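Local coordinates for protein Tp0751 (Treponema pallidum, PDB 5JK2) that probably serves as an adhesin of the syphilis spirochaete, using a non-canonical lipocalin barrel to attach to extracellular matrix components and host cells, at residues 66-79 against 82-94. The protein carries 1 engineered substitution. Residues are numbered along the deposited sequence; the frame is centred on the assembly and turned at random.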
loop_
_atom_site.group_PDB
_atom_site.type_symbol
_atom_site.label_atom_id
_atom_site.label_comp_id
_atom_site.label_asym_id
_atom_site.label_seq_id
_atom_site.Cartn_x
_atom_site.Cartn_y
_atom_site.Cartn_z
ATOM N N ILE A 66 10.656 -1.805 -16.047
ATOM C CA ILE A 66 9.903 -0.696 -15.463
ATOM C C ILE A 66 9.243 -1.100 -14.147
ATOM O O ILE A 66 8.605 -2.148 -14.062
ATOM C CB ILE A 66 8.816 -0.180 -16.444
ATOM C CG1 ILE A 66 9.474 0.387 -17.704
ATOM C CG2 ILE A 66 7.938 0.877 -15.775
ATOM C CD1 ILE A 66 8.543 0.514 -18.896
ATOM N N HIS A 67 9.379 -0.244 -13.137
ATOM C CA HIS A 67 8.922 -0.554 -11.787
ATOM C C HIS A 67 7.471 -0.112 -11.587
ATOM O O HIS A 67 7.146 1.054 -11.816
ATOM C CB HIS A 67 9.823 0.126 -10.742
ATOM C CG HIS A 67 11.290 -0.117 -10.946
ATOM N ND1 HIS A 67 12.153 0.870 -11.370
ATOM C CD2 HIS A 67 12.041 -1.229 -10.782
ATOM C CE1 HIS A 67 13.378 0.375 -11.458
ATOM N NE2 HIS A 67 13.334 -0.899 -11.106
ATOM N N PRO A 68 6.589 -1.046 -11.180
ATOM C CA PRO A 68 5.249 -0.656 -10.728
ATOM C C PRO A 68 5.318 0.245 -9.498
ATOM O O PRO A 68 6.173 0.034 -8.637
ATOM C CB PRO A 68 4.581 -1.998 -10.401
ATOM C CG PRO A 68 5.306 -2.993 -11.221
ATOM C CD PRO A 68 6.722 -2.511 -11.284
ATOM N N LEU A 69 4.435 1.239 -9.427
ATOM C CA LEU A 69 4.456 2.213 -8.337
ATOM C C LEU A 69 3.148 2.240 -7.569
ATOM O O LEU A 69 2.070 2.183 -8.159
ATOM C CB LEU A 69 4.727 3.618 -8.871
ATOM C CG LEU A 69 5.850 3.782 -9.889
ATOM C CD1 LEU A 69 5.902 5.221 -10.382
ATOM C CD2 LEU A 69 7.178 3.355 -9.288
ATOM N N LEU A 70 3.257 2.347 -6.249
ATOM C CA LEU A 70 2.102 2.559 -5.390
ATOM C C LEU A 70 2.265 3.853 -4.612
ATOM O O LEU A 70 3.286 4.068 -3.960
ATOM C CB LEU A 70 1.914 1.397 -4.413
ATOM C CG LEU A 70 1.525 0.035 -4.989
ATOM C CD1 LEU A 70 1.498 -1.002 -3.880
ATOM C CD2 LEU A 70 0.180 0.100 -5.694
ATOM N N PHE A 71 1.258 4.715 -4.697
ATOM C CA PHE A 71 1.195 5.897 -3.853
ATOM C C PHE A 71 -0.080 5.833 -3.024
ATOM O O PHE A 71 -1.185 5.803 -3.564
ATOM C CB PHE A 71 1.237 7.184 -4.681
ATOM C CG PHE A 71 1.425 8.426 -3.854
ATOM C CD1 PHE A 71 0.372 8.956 -3.131
ATOM C CD2 PHE A 71 2.657 9.053 -3.788
ATOM C CE1 PHE A 71 0.541 10.089 -2.366
ATOM C CE2 PHE A 71 2.830 10.191 -3.022
ATOM C CZ PHE A 71 1.769 10.707 -2.312
ATOM N N PHE A 72 0.086 5.793 -1.706
ATOM C CA PHE A 72 -1.042 5.776 -0.785
ATOM C C PHE A 72 -1.387 7.203 -0.375
ATOM O O PHE A 72 -0.688 7.810 0.432
ATOM C CB PHE A 72 -0.719 4.921 0.444
ATOM C CG PHE A 72 -0.358 3.497 0.114
ATOM C CD1 PHE A 72 0.906 3.179 -0.356
ATOM C CD2 PHE A 72 -1.278 2.477 0.281
ATOM C CE1 PHE A 72 1.242 1.874 -0.660
ATOM C CE2 PHE A 72 -0.947 1.170 -0.021
ATOM C CZ PHE A 72 0.314 0.870 -0.491
ATOM N N ASP A 73 -2.458 7.740 -0.951
ATOM C CA ASP A 73 -2.870 9.114 -0.677
ATOM C C ASP A 73 -3.709 9.174 0.597
ATOM O O ASP A 73 -4.917 8.937 0.573
ATOM C CB ASP A 73 -3.650 9.684 -1.864
ATOM C CG ASP A 73 -3.831 11.186 -1.778
ATOM O OD1 ASP A 73 -4.224 11.689 -0.705
ATOM O OD2 ASP A 73 -3.571 11.868 -2.788
ATOM N N ARG A 74 -3.054 9.508 1.703
ATOM C CA ARG A 74 -3.686 9.502 3.018
ATOM C C ARG A 74 -4.831 10.499 3.125
ATOM O O ARG A 74 -5.859 10.213 3.735
ATOM C CB ARG A 74 -2.648 9.806 4.095
ATOM C CG ARG A 74 -3.215 9.836 5.502
ATOM C CD ARG A 74 -2.115 9.928 6.543
ATOM N NE ARG A 74 -2.502 9.280 7.792
ATOM C CZ ARG A 74 -2.605 7.963 7.947
ATOM N NH1 ARG A 74 -2.355 7.151 6.927
ATOM N NH2 ARG A 74 -2.962 7.456 9.118
ATOM N N GLU A 75 -4.637 11.673 2.538
ATOM C CA GLU A 75 -5.620 12.743 2.625
ATOM C C GLU A 75 -6.949 12.349 1.999
ATOM O O GLU A 75 -8.008 12.541 2.597
ATOM C CB GLU A 75 -5.082 14.004 1.951
ATOM C CG GLU A 75 -4.210 14.863 2.857
ATOM C CD GLU A 75 -4.995 15.559 3.958
ATOM O OE1 GLU A 75 -4.361 16.192 4.829
ATOM O OE2 GLU A 75 -6.242 15.480 3.955
ATOM N N HIS A 76 -6.890 11.788 0.798
ATOM C CA HIS A 76 -8.097 11.440 0.065
ATOM C C HIS A 76 -8.426 9.959 0.172
ATOM O O HIS A 76 -9.365 9.482 -0.461
ATOM C CB HIS A 76 -7.942 11.845 -1.396
ATOM C CG HIS A 76 -7.568 13.281 -1.574
ATOM N ND1 HIS A 76 -8.494 14.300 -1.542
ATOM C CD2 HIS A 76 -6.365 13.871 -1.765
ATOM C CE1 HIS A 76 -7.879 15.457 -1.718
ATOM N NE2 HIS A 76 -6.587 15.224 -1.855
ATOM N N ALA A 77 -7.663 9.241 0.991
ATOM C CA ALA A 77 -7.863 7.808 1.181
ATOM C C ALA A 77 -7.957 7.092 -0.162
ATOM O O ALA A 77 -8.946 6.419 -0.456
ATOM C CB ALA A 77 -9.109 7.555 2.010
ATOM N N GLU A 78 -6.921 7.267 -0.975
ATOM C CA GLU A 78 -6.837 6.661 -2.294
ATOM C C GLU A 78 -5.551 5.867 -2.424
ATOM O O GLU A 78 -4.639 6.005 -1.610
ATOM C CB GLU A 78 -6.888 7.732 -3.384
ATOM C CG GLU A 78 -8.257 8.350 -3.586
ATOM C CD GLU A 78 -8.207 9.606 -4.430
ATOM O OE1 GLU A 78 -7.093 10.111 -4.684
ATOM O OE2 GLU A 78 -9.282 10.091 -4.841
ATOM N N ILE A 79 -5.485 5.034 -3.456
ATOM C CA ILE A 79 -4.263 4.321 -3.779
ATOM C C ILE A 79 -4.089 4.341 -5.286
ATOM O O ILE A 79 -4.886 3.760 -6.023
ATOM C CB ILE A 79 -4.279 2.875 -3.258
ATOM C CG1 ILE A 79 -4.360 2.863 -1.726
ATOM C CG2 ILE A 79 -3.030 2.133 -3.725
ATOM C CD1 ILE A 79 -4.640 1.500 -1.125
ATOM N N SER A 82 0.493 2.780 -10.726
ATOM C CA SER A 82 1.175 3.284 -11.914
ATOM C C SER A 82 2.249 2.343 -12.445
ATOM O O SER A 82 3.007 1.746 -11.684
ATOM C CB SER A 82 1.821 4.642 -11.622
ATOM O OG SER A 82 0.857 5.603 -11.235
ATOM N N ARG A 83 2.302 2.235 -13.769
ATOM C CA ARG A 83 3.393 1.567 -14.464
ATOM C C ARG A 83 3.447 2.090 -15.896
ATOM O O ARG A 83 2.871 1.491 -16.803
ATOM C CB ARG A 83 3.223 0.047 -14.458
ATOM C CG ARG A 83 4.440 -0.699 -15.004
ATOM C CD ARG A 83 4.065 -1.973 -15.751
ATOM N NE ARG A 83 5.169 -2.478 -16.570
ATOM C CZ ARG A 83 6.120 -3.305 -16.141
ATOM N NH1 ARG A 83 6.124 -3.739 -14.887
ATOM N NH2 ARG A 83 7.076 -3.699 -16.972
ATOM N N ALA A 84 4.135 3.215 -16.080
ATOM C CA ALA A 84 4.241 3.873 -17.380
ATOM C C ALA A 84 2.858 4.286 -17.903
ATOM O O ALA A 84 2.200 5.139 -17.308
ATOM C CB ALA A 84 4.960 2.961 -18.378
ATOM N N SER A 85 2.422 3.685 -19.008
ATOM C CA SER A 85 1.111 3.983 -19.587
ATOM C C SER A 85 -0.009 3.688 -18.602
ATOM O O SER A 85 -1.040 4.361 -18.596
ATOM C CB SER A 85 0.892 3.177 -20.870
ATOM O OG SER A 85 1.081 1.790 -20.643
ATOM N N VAL A 86 0.197 2.665 -17.782
ATOM C CA VAL A 86 -0.758 2.321 -16.745
ATOM C C VAL A 86 -0.771 3.376 -15.652
ATOM O O VAL A 86 0.254 3.659 -15.038
ATOM C CB VAL A 86 -0.433 0.958 -16.113
ATOM C CG1 VAL A 86 -1.329 0.709 -14.906
ATOM C CG2 VAL A 86 -0.585 -0.151 -17.136
ATOM N N GLN A 87 -1.946 3.945 -15.408
ATOM C CA GLN A 87 -2.154 4.815 -14.262
ATOM C C GLN A 87 -3.625 4.734 -13.893
ATOM O O GLN A 87 -4.493 4.766 -14.765
ATOM C CB GLN A 87 -1.719 6.261 -14.549
ATOM C CG GLN A 87 -2.602 7.042 -15.518
ATOM C CD GLN A 87 -2.229 8.520 -15.610
ATOM O OE1 GLN A 87 -3.084 9.365 -15.887
ATOM N NE2 GLN A 87 -0.952 8.834 -15.387
ATOM N N GLU A 88 -3.899 4.594 -12.601
ATOM C CA GLU A 88 -5.261 4.398 -12.132
ATOM C C GLU A 88 -5.338 4.553 -10.620
ATOM O O GLU A 88 -4.342 4.387 -9.919
ATOM C CB GLU A 88 -5.771 3.020 -12.551
ATOM C CG GLU A 88 -4.922 1.869 -12.027
ATOM C CD GLU A 88 -5.123 0.585 -12.808
ATOM O OE1 GLU A 88 -5.273 0.651 -14.047
ATOM O OE2 GLU A 88 -5.124 -0.495 -12.181
ATOM N N ILE A 89 -6.530 4.879 -10.129
ATOM C CA ILE A 89 -6.747 5.125 -8.710
ATOM C C ILE A 89 -7.897 4.286 -8.184
ATOM O O ILE A 89 -8.885 4.068 -8.884
ATOM C CB ILE A 89 -7.062 6.605 -8.432
ATOM C CG1 ILE A 89 -5.997 7.504 -9.066
ATOM C CG2 ILE A 89 -7.165 6.846 -6.928
ATOM C CD1 ILE A 89 -6.271 8.993 -8.945
ATOM N N PHE A 90 -7.763 3.830 -6.942
ATOM C CA PHE A 90 -8.831 3.102 -6.268
ATOM C C PHE A 90 -9.096 3.713 -4.900
ATOM O O PHE A 90 -8.209 3.768 -4.050
ATOM C CB PHE A 90 -8.481 1.617 -6.119
ATOM C CG PHE A 90 -8.509 0.849 -7.406
ATOM C CD1 PHE A 90 -7.552 1.065 -8.385
ATOM C CD2 PHE A 90 -9.483 -0.102 -7.631
ATOM C CE1 PHE A 90 -7.582 0.353 -9.569
ATOM C CE2 PHE A 90 -9.517 -0.815 -8.806
ATOM C CZ PHE A 90 -8.566 -0.589 -9.777
ATOM N N LEU A 91 -10.325 4.171 -4.695
ATOM C CA LEU A 91 -10.722 4.754 -3.424
ATOM C C LEU A 91 -10.840 3.668 -2.367
ATOM O O LEU A 91 -11.398 2.604 -2.628
ATOM C CB LEU A 91 -12.051 5.494 -3.559
ATOM C CG LEU A 91 -12.164 6.511 -4.691
ATOM C CD1 LEU A 91 -13.456 6.293 -5.455
ATOM C CD2 LEU A 91 -12.098 7.928 -4.147
ATOM N N VAL A 92 -10.329 3.946 -1.173
ATOM C CA VAL A 92 -10.365 2.975 -0.086
ATOM C C VAL A 92 -11.746 2.925 0.557
ATOM O O VAL A 92 -12.173 3.873 1.215
ATOM C CB VAL A 92 -9.325 3.298 1.001
ATOM C CG1 VAL A 92 -9.303 2.199 2.057
ATOM C CG2 VAL A 92 -7.942 3.466 0.386
ATOM N N ASP A 93 -12.437 1.807 0.363
ATOM C CA ASP A 93 -13.746 1.605 0.965
ATOM C C ASP A 93 -13.594 1.114 2.402
ATOM O O ASP A 93 -14.457 1.359 3.246
ATOM C CB ASP A 93 -14.562 0.611 0.138
ATOM C CG ASP A 93 -15.237 1.258 -1.058
ATOM O OD1 ASP A 93 -15.788 2.367 -0.907
ATOM O OD2 ASP A 93 -15.221 0.652 -2.150
ATOM N N SER A 94 -12.489 0.423 2.671
ATOM C CA SER A 94 -12.161 -0.019 4.025
ATOM C C SER A 94 -10.668 -0.316 4.156
ATOM O O SER A 94 -9.978 -0.544 3.162
ATOM C CB SER A 94 -12.980 -1.257 4.412
ATOM O OG SER A 94 -12.535 -2.416 3.729
HETATM O O HOH W 1 1.545 5.234 -7.889
#
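L69 and S82 form an antiparallel hydrogen-bonded pair, while A77 to I79 run antiparallel to F90 to V92, so that strand 78-83 lies between 69-73 along one edge and 86-98 along the other. The L69 N to S82 O bond is short, 2.7 Å, and the return bond from S82 N to L69 O also lies in the carbonyl plane. A water bridges L69 O and S82 OG through weak bonds. V92 N donates almost straight to A77 O (2.9 Å, 170°), and I79 and F90 exchange both backbone bonds, each donor tilted out of the carbonyl plane.

E78 lays its extended chain across CG2 of I89, its CB 3.7 Å from that methyl, and alongside L91, whose CD2 comes 3.6 Å from E78 OE2. V92 CG2, placed anti to its carbonyl carbon (chi1 -175°), presses against A77 O at 3.2 Å, and the same methyl lies 4.1 Å from I79 CD1. R83 bends at chi2 (-146°) and brings its guanidinium beneath I66, whose CB sits 3.9 Å above the plane; I66 O lies over it, 3.1 Å from R83 NH1 but too poorly angled for a hydrogen bond, and P68 CG lies at its edge.

F90 also meets F81, and E88 reaches R116 in a salt bridge. D73 OD1 accepts a hydrogen bond from H76 N, an Asx motif, and A77 and E78 opposite D73 make a G1 bulge, while a type II' turn from R83 to V86 closes the next hairpin. Two hairpins sharing a strand give the up-and-down meander of a lipocalin-like, eight-stranded antiparallel barrel.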